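Local coordinates for bifunctional protein PutA (Bdellovibrio bacteriovorus, PDB 5UR2) that probably couples proline dehydrogenase and L-glutamate gamma-semialdehyde dehydrogenase activities in one flavoenzyme, oxidising proline to glutamate with FAD and NAD(+), at residues 633-638 / 711-716; 537-542 / 706-711. One frame throughout, in Å; residues are numbered along the deposited sequence.

Contact 1 (633-638 / 711-716); sequences GVTAVI and TTTIAF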
loop_
_atom_site.group_PDB
_atom_site.type_symbol
_atom_site.label_atom_id
_atom_site.label_comp_id
_atom_site.label_asym_id
_atom_site.label_seq_id
_atom_site.Cartn_x
_atom_site.Cartn_y
_atom_site.Cartn_z
ATOM N N GLY B 633 -17.950 1.403 -11.625
ATOM C CA GLY B 633 -19.032 1.432 -12.616
ATOM C C GLY B 633 -18.479 1.690 -14.011
ATOM O O GLY B 633 -17.351 1.315 -14.312
ATOM N N VAL B 634 -19.282 2.360 -14.843
ATOM C CA VAL B 634 -18.869 2.635 -16.216
ATOM C C VAL B 634 -17.793 3.710 -16.211
ATOM O O VAL B 634 -17.955 4.768 -15.587
ATOM C CB VAL B 634 -20.067 3.056 -17.081
ATOM C CG1 VAL B 634 -19.581 3.493 -18.451
ATOM C CG2 VAL B 634 -21.082 1.890 -17.234
ATOM N N THR B 635 -16.687 3.444 -16.906
ATOM C CA THR B 635 -15.563 4.370 -16.971
ATOM C C THR B 635 -15.455 4.953 -18.367
ATOM O O THR B 635 -15.352 4.207 -19.340
ATOM C CB THR B 635 -14.262 3.664 -16.590
ATOM O OG1 THR B 635 -14.356 3.254 -15.223
ATOM C CG2 THR B 635 -13.055 4.586 -16.768
ATOM N N ALA B 636 -15.450 6.279 -18.455
ATOM C CA ALA B 636 -15.237 6.976 -19.715
ATOM C C ALA B 636 -13.743 7.206 -19.892
ATOM O O ALA B 636 -13.098 7.777 -19.013
ATOM C CB ALA B 636 -15.991 8.303 -19.735
ATOM N N VAL B 637 -13.197 6.750 -21.019
ATOM C CA VAL B 637 -11.774 6.858 -21.323
ATOM C C VAL B 637 -11.608 7.784 -22.530
ATOM O O VAL B 637 -12.070 7.475 -23.638
ATOM C CB VAL B 637 -11.156 5.477 -21.586
ATOM C CG1 VAL B 637 -9.747 5.616 -22.150
ATOM C CG2 VAL B 637 -11.146 4.665 -20.286
ATOM N N ILE B 638 -10.951 8.913 -22.315
ATOM C CA ILE B 638 -10.732 9.923 -23.345
ATOM C C ILE B 638 -9.221 10.082 -23.483
ATOM O O ILE B 638 -8.564 10.723 -22.652
ATOM C CB ILE B 638 -11.438 11.240 -23.005
ATOM C CG1 ILE B 638 -12.928 10.950 -22.815
ATOM C CG2 ILE B 638 -11.216 12.332 -24.077
ATOM C CD1 ILE B 638 -13.781 12.185 -22.803
ATOM N N THR B 711 -21.827 7.416 -15.974
ATOM C CA THR B 711 -20.373 7.509 -15.908
ATOM C C THR B 711 -19.921 7.823 -14.486
ATOM O O THR B 711 -20.257 8.877 -13.943
ATOM C CB THR B 711 -19.879 8.586 -16.869
ATOM O OG1 THR B 711 -20.243 8.220 -18.202
ATOM C CG2 THR B 711 -18.371 8.751 -16.767
ATOM N N THR B 712 -19.150 6.918 -13.887
ATOM C CA THR B 712 -18.650 7.104 -12.532
ATOM C C THR B 712 -17.236 7.652 -12.492
ATOM O O THR B 712 -16.891 8.392 -11.570
ATOM C CB THR B 712 -18.674 5.777 -11.769
ATOM O OG1 THR B 712 -17.833 4.826 -12.432
ATOM C CG2 THR B 712 -20.086 5.233 -11.746
ATOM N N THR B 713 -16.424 7.314 -13.482
ATOM C CA THR B 713 -15.016 7.643 -13.497
ATOM C C THR B 713 -14.648 8.128 -14.889
ATOM O O THR B 713 -15.066 7.528 -15.888
ATOM C CB THR B 713 -14.209 6.397 -13.104
ATOM O OG1 THR B 713 -14.718 5.910 -11.856
ATOM C CG2 THR B 713 -12.713 6.689 -12.999
ATOM N N ILE B 714 -13.882 9.215 -14.959
ATOM C CA ILE B 714 -13.416 9.769 -16.232
ATOM C C ILE B 714 -11.893 9.784 -16.217
ATOM O O ILE B 714 -11.289 10.433 -15.355
ATOM C CB ILE B 714 -13.970 11.185 -16.472
ATOM C CG1 ILE B 714 -15.507 11.156 -16.492
ATOM C CG2 ILE B 714 -13.409 11.741 -17.762
ATOM C CD1 ILE B 714 -16.170 12.521 -16.208
ATOM N N ALA B 715 -11.270 9.078 -17.164
ATOM C CA ALA B 715 -9.825 9.138 -17.359
ATOM C C ALA B 715 -9.566 9.929 -18.633
ATOM O O ALA B 715 -9.979 9.515 -19.724
ATOM C CB ALA B 715 -9.206 7.741 -17.441
ATOM N N PHE B 716 -8.929 11.083 -18.486
ATOM C CA PHE B 716 -8.652 11.986 -19.591
ATOM C C PHE B 716 -7.210 12.431 -19.521
ATOM O O PHE B 716 -6.750 12.894 -18.475
ATOM C CB PHE B 716 -9.547 13.234 -19.585
ATOM C CG PHE B 716 -9.008 14.350 -20.440
ATOM C CD1 PHE B 716 -9.193 14.344 -21.818
ATOM C CD2 PHE B 716 -8.276 15.389 -19.866
ATOM C CE1 PHE B 716 -8.681 15.365 -22.613
ATOM C CE2 PHE B 716 -7.752 16.410 -20.647
ATOM C CZ PHE B 716 -7.958 16.402 -22.027
#
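Ile638 meets the one ring of this strand pair, that of Phe716, at its edge: Ile638 CG2 lies in the ring plane, 3.6 Å from Phe716 CD1. Val722 and Ile726 of helix 720-730 also touch the phenylalanine side chain. With CG anti to its backbone N (chi1 162°), the phenyl group presents this rim to the isoleucine methyl.

The two backbones run parallel, the axes of the short segments 18° apart. Ala636 N donates to Thr713 O at 2.9 Å, Ala715 N returns a bond to Ala636 O, and Ile638 N reaches Ala715 O at 2.8 Å, almost straight at 176°. Thr635 and Thr713 lie side by side, pointing the same way, and Thr635 also touches Ala655 of helix 646-657; Ala636 and Ile714 share the other face with Ile638 and Phe716. At the N-terminal end the regular pattern breaks: Thr712 N, rather than that of Thr713, binds Val634 O at 3.0 Å. Thr713 OG1 turns to Arg632 NH1. Helices on both faces of parallel strands mark this as the Rossmann-type core of an aldehyde dehydrogenase, with Phe716 about 7 Å, side chain to side chain, from the predicted active-site Glu746.

Contact 2 (537-542 / 706-711); sequences QAMQAA and VNHKYT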
loop_
_atom_site.group_PDB
_atom_site.type_symbol
_atom_site.label_atom_id
_atom_site.label_comp_id
_atom_site.label_asym_id
_atom_site.label_seq_id
_atom_site.Cartn_x
_atom_site.Cartn_y
_atom_site.Cartn_z
ATOM N N GLN B 537 -26.022 4.275 -26.844
ATOM C CA GLN B 537 -25.932 2.825 -26.951
ATOM C C GLN B 537 -24.657 2.303 -26.307
ATOM O O GLN B 537 -24.657 1.219 -25.714
ATOM C CB GLN B 537 -26.016 2.398 -28.420
ATOM C CG GLN B 537 -27.377 2.671 -29.072
ATOM C CD GLN B 537 -27.341 2.585 -30.606
ATOM O OE1 GLN B 537 -26.689 1.706 -31.189
ATOM N NE2 GLN B 537 -28.045 3.511 -31.262
ATOM N N ALA B 538 -23.545 3.024 -26.465
ATOM C CA ALA B 538 -22.317 2.601 -25.800
ATOM C C ALA B 538 -22.473 2.655 -24.279
ATOM O O ALA B 538 -22.096 1.716 -23.569
ATOM C CB ALA B 538 -21.138 3.466 -26.271
ATOM N N MET B 539 -23.045 3.742 -23.763
ATOM C CA MET B 539 -23.253 3.855 -22.320
ATOM C C MET B 539 -24.165 2.750 -21.798
ATOM O O MET B 539 -23.905 2.179 -20.730
ATOM C CB MET B 539 -23.825 5.229 -21.977
ATOM C CG MET B 539 -22.854 6.366 -22.207
ATOM S SD MET B 539 -21.353 6.195 -21.221
ATOM C CE MET B 539 -22.052 6.097 -19.571
ATOM N N GLN B 540 -25.255 2.460 -22.521
ATOM C CA GLN B 540 -26.184 1.416 -22.092
ATOM C C GLN B 540 -25.527 0.046 -22.120
ATOM O O GLN B 540 -25.702 -0.741 -21.183
ATOM C CB GLN B 540 -27.451 1.415 -22.964
ATOM C CG GLN B 540 -28.475 2.545 -22.672
ATOM C CD GLN B 540 -29.051 2.492 -21.257
ATOM O OE1 GLN B 540 -29.101 1.435 -20.629
ATOM N NE2 GLN B 540 -29.485 3.647 -20.749
ATOM N N ALA B 541 -24.773 -0.261 -23.189
ATOM C CA ALA B 541 -24.090 -1.556 -23.278
ATOM C C ALA B 541 -23.084 -1.744 -22.137
ATOM O O ALA B 541 -22.989 -2.835 -21.555
ATOM C CB ALA B 541 -23.394 -1.694 -24.634
ATOM N N ALA B 542 -22.352 -0.682 -21.784
ATOM C CA ALA B 542 -21.379 -0.757 -20.694
ATOM C C ALA B 542 -22.059 -0.947 -19.343
ATOM O O ALA B 542 -21.594 -1.735 -18.509
ATOM C CB ALA B 542 -20.537 0.519 -20.665
ATOM N N VAL B 706 -18.757 11.991 -20.910
ATOM C CA VAL B 706 -18.349 12.707 -19.702
ATOM C C VAL B 706 -19.574 13.107 -18.892
ATOM O O VAL B 706 -19.591 12.977 -17.661
ATOM C CB VAL B 706 -17.479 13.931 -20.056
ATOM C CG1 VAL B 706 -17.462 14.945 -18.904
ATOM C CG2 VAL B 706 -16.053 13.498 -20.374
ATOM N N ASN B 707 -20.624 13.581 -19.571
ATOM C CA ASN B 707 -21.794 14.128 -18.899
ATOM C C ASN B 707 -22.803 13.080 -18.463
ATOM O O ASN B 707 -23.670 13.403 -17.653
ATOM C CB ASN B 707 -22.522 15.139 -19.805
ATOM C CG ASN B 707 -21.744 16.439 -19.970
ATOM O OD1 ASN B 707 -21.020 16.855 -19.068
ATOM N ND2 ASN B 707 -21.963 17.127 -21.085
ATOM N N HIS B 708 -22.712 11.846 -18.954
ATOM C CA HIS B 708 -23.784 10.879 -18.748
ATOM C C HIS B 708 -23.942 10.493 -17.274
ATOM O O HIS B 708 -22.975 10.440 -16.512
ATOM C CB HIS B 708 -23.513 9.623 -19.573
ATOM C CG HIS B 708 -24.724 8.774 -19.783
ATOM N ND1 HIS B 708 -25.181 7.888 -18.833
ATOM C CD2 HIS B 708 -25.580 8.682 -20.830
ATOM C CE1 HIS B 708 -26.272 7.290 -19.282
ATOM N NE2 HIS B 708 -26.534 7.752 -20.492
ATOM N N LYS B 709 -25.181 10.170 -16.889
ATOM C CA LYS B 709 -25.473 9.849 -15.495
ATOM C C LYS B 709 -24.867 8.517 -15.055
ATOM O O LYS B 709 -24.654 8.322 -13.858
ATOM C CB LYS B 709 -26.991 9.828 -15.261
ATOM C CG LYS B 709 -27.691 8.699 -16.008
ATOM C CD LYS B 709 -29.206 8.715 -15.839
ATOM C CE LYS B 709 -29.817 7.548 -16.606
ATOM N NZ LYS B 709 -31.293 7.656 -16.736
ATOM N N TYR B 710 -24.577 7.599 -15.982
ATOM C CA TYR B 710 -23.989 6.332 -15.577
ATOM C C TYR B 710 -22.480 6.415 -15.396
ATOM O O TYR B 710 -21.905 5.542 -14.746
ATOM C CB TYR B 710 -24.260 5.236 -16.608
ATOM C CG TYR B 710 -25.683 4.757 -16.744
ATOM C CD1 TYR B 710 -26.633 4.987 -15.758
ATOM C CD2 TYR B 710 -26.069 4.052 -17.879
ATOM C CE1 TYR B 710 -27.946 4.531 -15.917
ATOM C CE2 TYR B 710 -27.357 3.600 -18.044
ATOM C CZ TYR B 710 -28.292 3.835 -17.073
ATOM O OH TYR B 710 -29.562 3.354 -17.281
ATOM N N THR B 711 -21.827 7.416 -15.974
ATOM C CA THR B 711 -20.373 7.509 -15.908
ATOM C C THR B 711 -19.921 7.823 -14.486
ATOM O O THR B 711 -20.257 8.877 -13.943
ATOM C CB THR B 711 -19.879 8.586 -16.869
ATOM O OG1 THR B 711 -20.243 8.220 -18.202
ATOM C CG2 THR B 711 -18.371 8.751 -16.767
#
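Met539 leaves helix 532-549 pointing at the loop after helix 698-707, and its side chain can be followed atom by atom across His708. CB sits over the centre of the imidazole face, 4.0 Å from the ring centroid and only 10° off the normal, a CH-pi contact. CG continues over the same ring, 3.8 Å from His708 CD2. Bends at chi2 (-60°) and again at chi3 then fold the chain back, so that SD views the imidazole obliquely while CE drops between His708 ND1, Tyr710 CB at 3.8 Å and Thr711 OG1. That hydroxyl is hydrogen-bonded to Ile705 O, and CE merely packs on it.

The loop itself holds one imidazole nitrogen: Tyr710 N donates to His708 ND1 at 2.9 Å, nearly straight and close to the ring plane. NE2 has a weak bond to Glu536 of the helix. One face of the Tyr710 ring in turn receives His708 CE1, 3.5 Å above its plane and toward the rim. Gln540 meets the tyrosine with amide and ring planes 76° apart. Its NE2 makes a weak hydrogen bond to Tyr710 OH (3.5 Å), besides its bond to Glu536 OE2 within the helix.

Between the two segments that weak bond is the only hydrogen bond; methylenes covering an imidazole face do the rest. The Tyr710 N-H is consistent with ND1 lacking a proton, any proton then being on NE2.

In the fold
Within the aldehyde dehydrogenase region, read from its N-terminal side, helix 532-549 comes before strand 623-638, and the chain later returns through helix 698-707 into strand 711-717. Contact 2 closes the longer loop, from 537-542 to 706-711; contact 1 closes the shorter one, from 633-638 to 711-716, with strand 661-665 built in between. Because their segments alternate, the two closures cross rather than nest, and they share Thr711, which follows the turn after helix 698-707. Their centres lie 9 Å apart, and Val634 packs against both Met539 and Ala542. Together they tie helix 532-549 and the helix-to-strand turn to the parallel strands 623-638 and 711-717.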